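Local coordinates for B-cell lymphoma 3 protein (PDB 1K1A) that helps regulate transcription of NF-kappa-B target genes, inhibiting nuclear entry of p50 from the cytoplasm and acting as a transcriptional activator in the nucleus, at residues S149-S152 / P153-A157; G183-A186 / L187-A190. All blocks are in the same frame, centred on the assembly; numbering follows the deposited sequence.

Contact 1: S149-S152 / P153-A157; sequences SGRS and PLIHA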
loop_
_atom_site.group_PDB
_atom_site.type_symbol
_atom_site.label_atom_id
_atom_site.label_comp_id
_atom_site.label_asym_id
_atom_site.label_seq_id
_atom_site.Cartn_x
_atom_site.Cartn_y
_atom_site.Cartn_z
ATOM N N SER A 149 -0.074 4.078 -14.178
ATOM C CA SER A 149 -1.379 3.750 -14.735
ATOM C C SER A 149 -2.420 4.843 -14.576
ATOM O O SER A 149 -3.441 4.842 -15.271
ATOM C CB SER A 149 -1.893 2.466 -14.092
ATOM O OG SER A 149 -1.871 2.569 -12.671
ATOM N N GLY A 150 -2.171 5.770 -13.656
ATOM C CA GLY A 150 -3.126 6.819 -13.355
ATOM C C GLY A 150 -4.370 6.275 -12.663
ATOM O O GLY A 150 -5.425 6.907 -12.683
ATOM N N ARG A 151 -4.244 5.104 -12.046
ATOM C CA ARG A 151 -5.371 4.438 -11.389
ATOM C C ARG A 151 -5.397 4.628 -9.871
ATOM O O ARG A 151 -4.369 4.516 -9.213
ATOM C CB ARG A 151 -5.330 2.939 -11.686
ATOM C CG ARG A 151 -5.624 2.594 -13.135
ATOM C CD ARG A 151 -4.738 1.495 -13.702
ATOM N NE ARG A 151 -5.024 0.181 -13.136
ATOM C CZ ARG A 151 -4.171 -0.829 -13.143
ATOM N NH1 ARG A 151 -2.967 -0.680 -13.678
ATOM N NH2 ARG A 151 -4.517 -1.995 -12.615
ATOM N N SER A 152 -6.585 4.899 -9.330
ATOM C CA SER A 152 -6.779 4.988 -7.880
ATOM C C SER A 152 -6.852 3.569 -7.350
ATOM O O SER A 152 -7.037 2.641 -8.120
ATOM C CB SER A 152 -8.084 5.723 -7.564
ATOM O OG SER A 152 -9.206 4.974 -8.010
ATOM N N PRO A 153 -6.670 3.387 -6.046
ATOM C CA PRO A 153 -6.810 2.062 -5.428
ATOM C C PRO A 153 -8.151 1.391 -5.774
ATOM O O PRO A 153 -8.197 0.172 -5.958
ATOM C CB PRO A 153 -6.739 2.376 -3.934
ATOM C CG PRO A 153 -5.848 3.587 -3.869
ATOM C CD PRO A 153 -6.259 4.412 -5.069
ATOM N N LEU A 154 -9.220 2.174 -5.867
ATOM C CA LEU A 154 -10.531 1.607 -6.186
ATOM C C LEU A 154 -10.527 0.904 -7.543
ATOM O O LEU A 154 -11.058 -0.204 -7.691
ATOM C CB LEU A 154 -11.623 2.680 -6.150
ATOM C CG LEU A 154 -13.039 2.169 -6.465
ATOM C CD1 LEU A 154 -13.436 1.042 -5.521
ATOM C CD2 LEU A 154 -14.055 3.298 -6.419
ATOM N N ILE A 155 -9.927 1.543 -8.533
ATOM C CA ILE A 155 -9.878 0.963 -9.869
ATOM C C ILE A 155 -9.016 -0.298 -9.861
ATOM O O ILE A 155 -9.379 -1.319 -10.463
ATOM C CB ILE A 155 -9.406 2.013 -10.903
ATOM C CG1 ILE A 155 -10.491 3.085 -11.074
ATOM C CG2 ILE A 155 -9.076 1.353 -12.238
ATOM C CD1 ILE A 155 -10.034 4.359 -11.769
ATOM N N HIS A 156 -7.904 -0.254 -9.128
ATOM C CA HIS A 156 -7.062 -1.431 -8.978
ATOM C C HIS A 156 -7.892 -2.580 -8.414
ATOM O O HIS A 156 -7.836 -3.702 -8.923
ATOM C CB HIS A 156 -5.867 -1.142 -8.050
ATOM C CG HIS A 156 -4.756 -0.376 -8.708
ATOM N ND1 HIS A 156 -3.929 -0.934 -9.660
ATOM C CD2 HIS A 156 -4.320 0.895 -8.531
ATOM C CE1 HIS A 156 -3.039 -0.036 -10.050
ATOM N NE2 HIS A 156 -3.251 1.080 -9.377
ATOM N N ALA A 157 -8.673 -2.294 -7.372
ATOM C CA ALA A 157 -9.504 -3.310 -6.724
ATOM C C ALA A 157 -10.537 -3.902 -7.685
ATOM O O ALA A 157 -10.789 -5.115 -7.674
ATOM C CB ALA A 157 -10.206 -2.728 -5.494
#
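Polar and flat-group contacts centre on Arg-151 and His-156, five residues apart where a loop enters helix 153-159. Atom CE1 of His-156 lies 3.4 Å above the guanidinium plane of Arg-151, over its centre, but the ring and guanidinium planes are 40° apart, too tilted for a parallel stack. Although NH2 of Arg-151 comes within 3.2 Å of ND1 of His-156, the angle rules out a hydrogen bond; NH2 instead makes a salt bridge with Glu-159. Only one of two modelled arginine conformers is described, which limits how firmly its placement can be read. Closer to the backbone, CB of Arg-151 sits over the imidazole face in a CH-pi contact, 4.0 Å from the ring centroid and 28° off the normal. NE2 of the ring, the atom nearest that CB, is hydrogen-bonded to one carboxylate oxygen of Asp-146, and OG of Ser-149 to the other.

The segment opens the fifth ankyrin repeat, and Ser-Pro-Leu at 152-154 is its version of the Thr-Pro-Leu that begins the first helix of such repeats, with Ile-155 where histidine is usual.

Backbone bonding starts at the N-cap, Ser-152. Its carbonyl O accepts N-H of His-156 at 3.2 Å, nearly straight at 168° and in the carbonyl plane, and a weak bond from N of Ile-155.

Van der Waals contacts come from Ile-155: its CG2, anti to its own backbone N, meets CG of Arg-151 at 3.8 Å, and CG1 of Ile-155 lies 3.8 Å from OG of Ser-152.

Contact 2: G183-A186 / L187-A190; sequences GSSA and LHSA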
loop_
_atom_site.group_PDB
_atom_site.type_symbol
_atom_site.label_atom_id
_atom_site.label_comp_id
_atom_site.label_asym_id
_atom_site.label_seq_id
_atom_site.Cartn_x
_atom_site.Cartn_y
_atom_site.Cartn_z
ATOM N N GLY A 183 -9.736 7.931 -19.381
ATOM C CA GLY A 183 -11.039 8.449 -19.027
ATOM C C GLY A 183 -12.026 7.376 -18.598
ATOM O O GLY A 183 -13.192 7.672 -18.357
ATOM N N SER A 184 -11.566 6.133 -18.510
ATOM C CA SER A 184 -12.425 5.048 -18.046
ATOM C C SER A 184 -12.504 5.007 -16.514
ATOM O O SER A 184 -11.525 5.309 -15.819
ATOM C CB SER A 184 -11.938 3.703 -18.585
ATOM O OG SER A 184 -12.211 3.572 -19.976
ATOM N N SER A 185 -13.668 4.617 -16.000
ATOM C CA SER A 185 -13.896 4.541 -14.557
ATOM C C SER A 185 -13.978 3.094 -14.075
ATOM O O SER A 185 -13.907 2.157 -14.869
ATOM C CB SER A 185 -15.192 5.268 -14.198
ATOM O OG SER A 185 -16.315 4.598 -14.763
ATOM N N ALA A 186 -14.132 2.916 -12.767
ATOM C CA ALA A 186 -14.307 1.596 -12.186
ATOM C C ALA A 186 -15.480 0.887 -12.857
ATOM O O ALA A 186 -15.427 -0.314 -13.143
ATOM C CB ALA A 186 -14.558 1.709 -10.694
ATOM N N LEU A 187 -16.537 1.637 -13.110
ATOM C CA LEU A 187 -17.744 1.051 -13.698
ATOM C C LEU A 187 -17.547 0.565 -15.144
ATOM O O LEU A 187 -18.134 -0.450 -15.543
ATOM C CB LEU A 187 -18.919 2.027 -13.595
ATOM C CG LEU A 187 -20.305 1.453 -13.884
ATOM C CD1 LEU A 187 -20.613 0.280 -12.979
ATOM C CD2 LEU A 187 -21.368 2.542 -13.753
ATOM N N HIS A 188 -16.727 1.274 -15.927
ATOM C CA HIS A 188 -16.419 0.798 -17.282
ATOM C C HIS A 188 -15.831 -0.600 -17.188
ATOM O O HIS A 188 -16.225 -1.494 -17.925
ATOM C CB HIS A 188 -15.393 1.685 -17.988
ATOM C CG HIS A 188 -15.909 3.029 -18.387
ATOM N ND1 HIS A 188 -16.450 3.282 -19.628
ATOM C CD2 HIS A 188 -15.914 4.208 -17.727
ATOM C CE1 HIS A 188 -16.789 4.556 -19.705
ATOM N NE2 HIS A 188 -16.471 5.140 -18.565
ATOM N N SER A 189 -14.874 -0.776 -16.277
ATOM C CA SER A 189 -14.187 -2.055 -16.117
ATOM C C SER A 189 -15.116 -3.180 -15.688
ATOM O O SER A 189 -15.116 -4.267 -16.297
ATOM C CB SER A 189 -13.022 -1.932 -15.128
ATOM O OG SER A 189 -11.853 -1.451 -15.771
ATOM N N ALA A 190 -15.897 -2.932 -14.641
ATOM C CA ALA A 190 -16.834 -3.929 -14.130
ATOM C C ALA A 190 -17.890 -4.273 -15.170
ATOM O O ALA A 190 -18.237 -5.443 -15.347
ATOM C CB ALA A 190 -17.499 -3.438 -12.838
#
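With CG beside its own backbone N and anti to the carbonyl carbon (chi1 -71°), His-188 turns its ring back from the first helical turn toward Ser-184 and Ser-185, while Ser-184, with chi1 -73°, raises its hydroxyl above one face of that ring. OG of Ser-184 lies 4.0 Å from the imidazole plane of His-188, displaced toward the rim, and its hydrogen-bonding partner is ND2 of Asn-213. CB of Ser-184 reaches CG of His-188 at 4.0 Å. At the ring's edge and in its plane stands CB of Ser-185, 3.8 Å from CD2 of His-188; an even closer approach of the Ser-185 backbone N to that carbon is a doubtful feature of the model.

Ser-185, Ala-186, Leu-187 and His-188 correspond to the Thr-Pro-Leu-His that starts the first helix of an ankyrin repeat, here the sixth, with Ser-185 as N-cap.

Backbone bonds of the first turn differ in quality. N of Ala-190 reaches O of Ala-186 at 3.1 Å with a 170° angle, whereas the bond from N of Ser-189 to O of Ser-185 is weak at 3.4 Å. Ala-186, Leu-187 and Ala-190 pack against Leu-202 of helix 196-204.

Contacts 1 and 2 occupy the same place in successive ankyrin repeats, the fifth and the sixth. Their centres are 10 Å apart, and the two N-caps are spaced alike, CA of Ser-152 lying 9.8 Å from CA of Ser-185. Direct touch is by packing: CG1 of Ile-155 reaches N of Ala-186 at 4.0 Å. Aligning the caps pairs Pro-153 with Ala-186 and Ile-155 with His-188, so the histidine of contact 1 is one position later, equivalent to Ser-189. Glu-159 also connects them, bridging to Arg-151 and touching Ser-189. Neither contact borders a ligand; both belong to the stacked repeat scaffold.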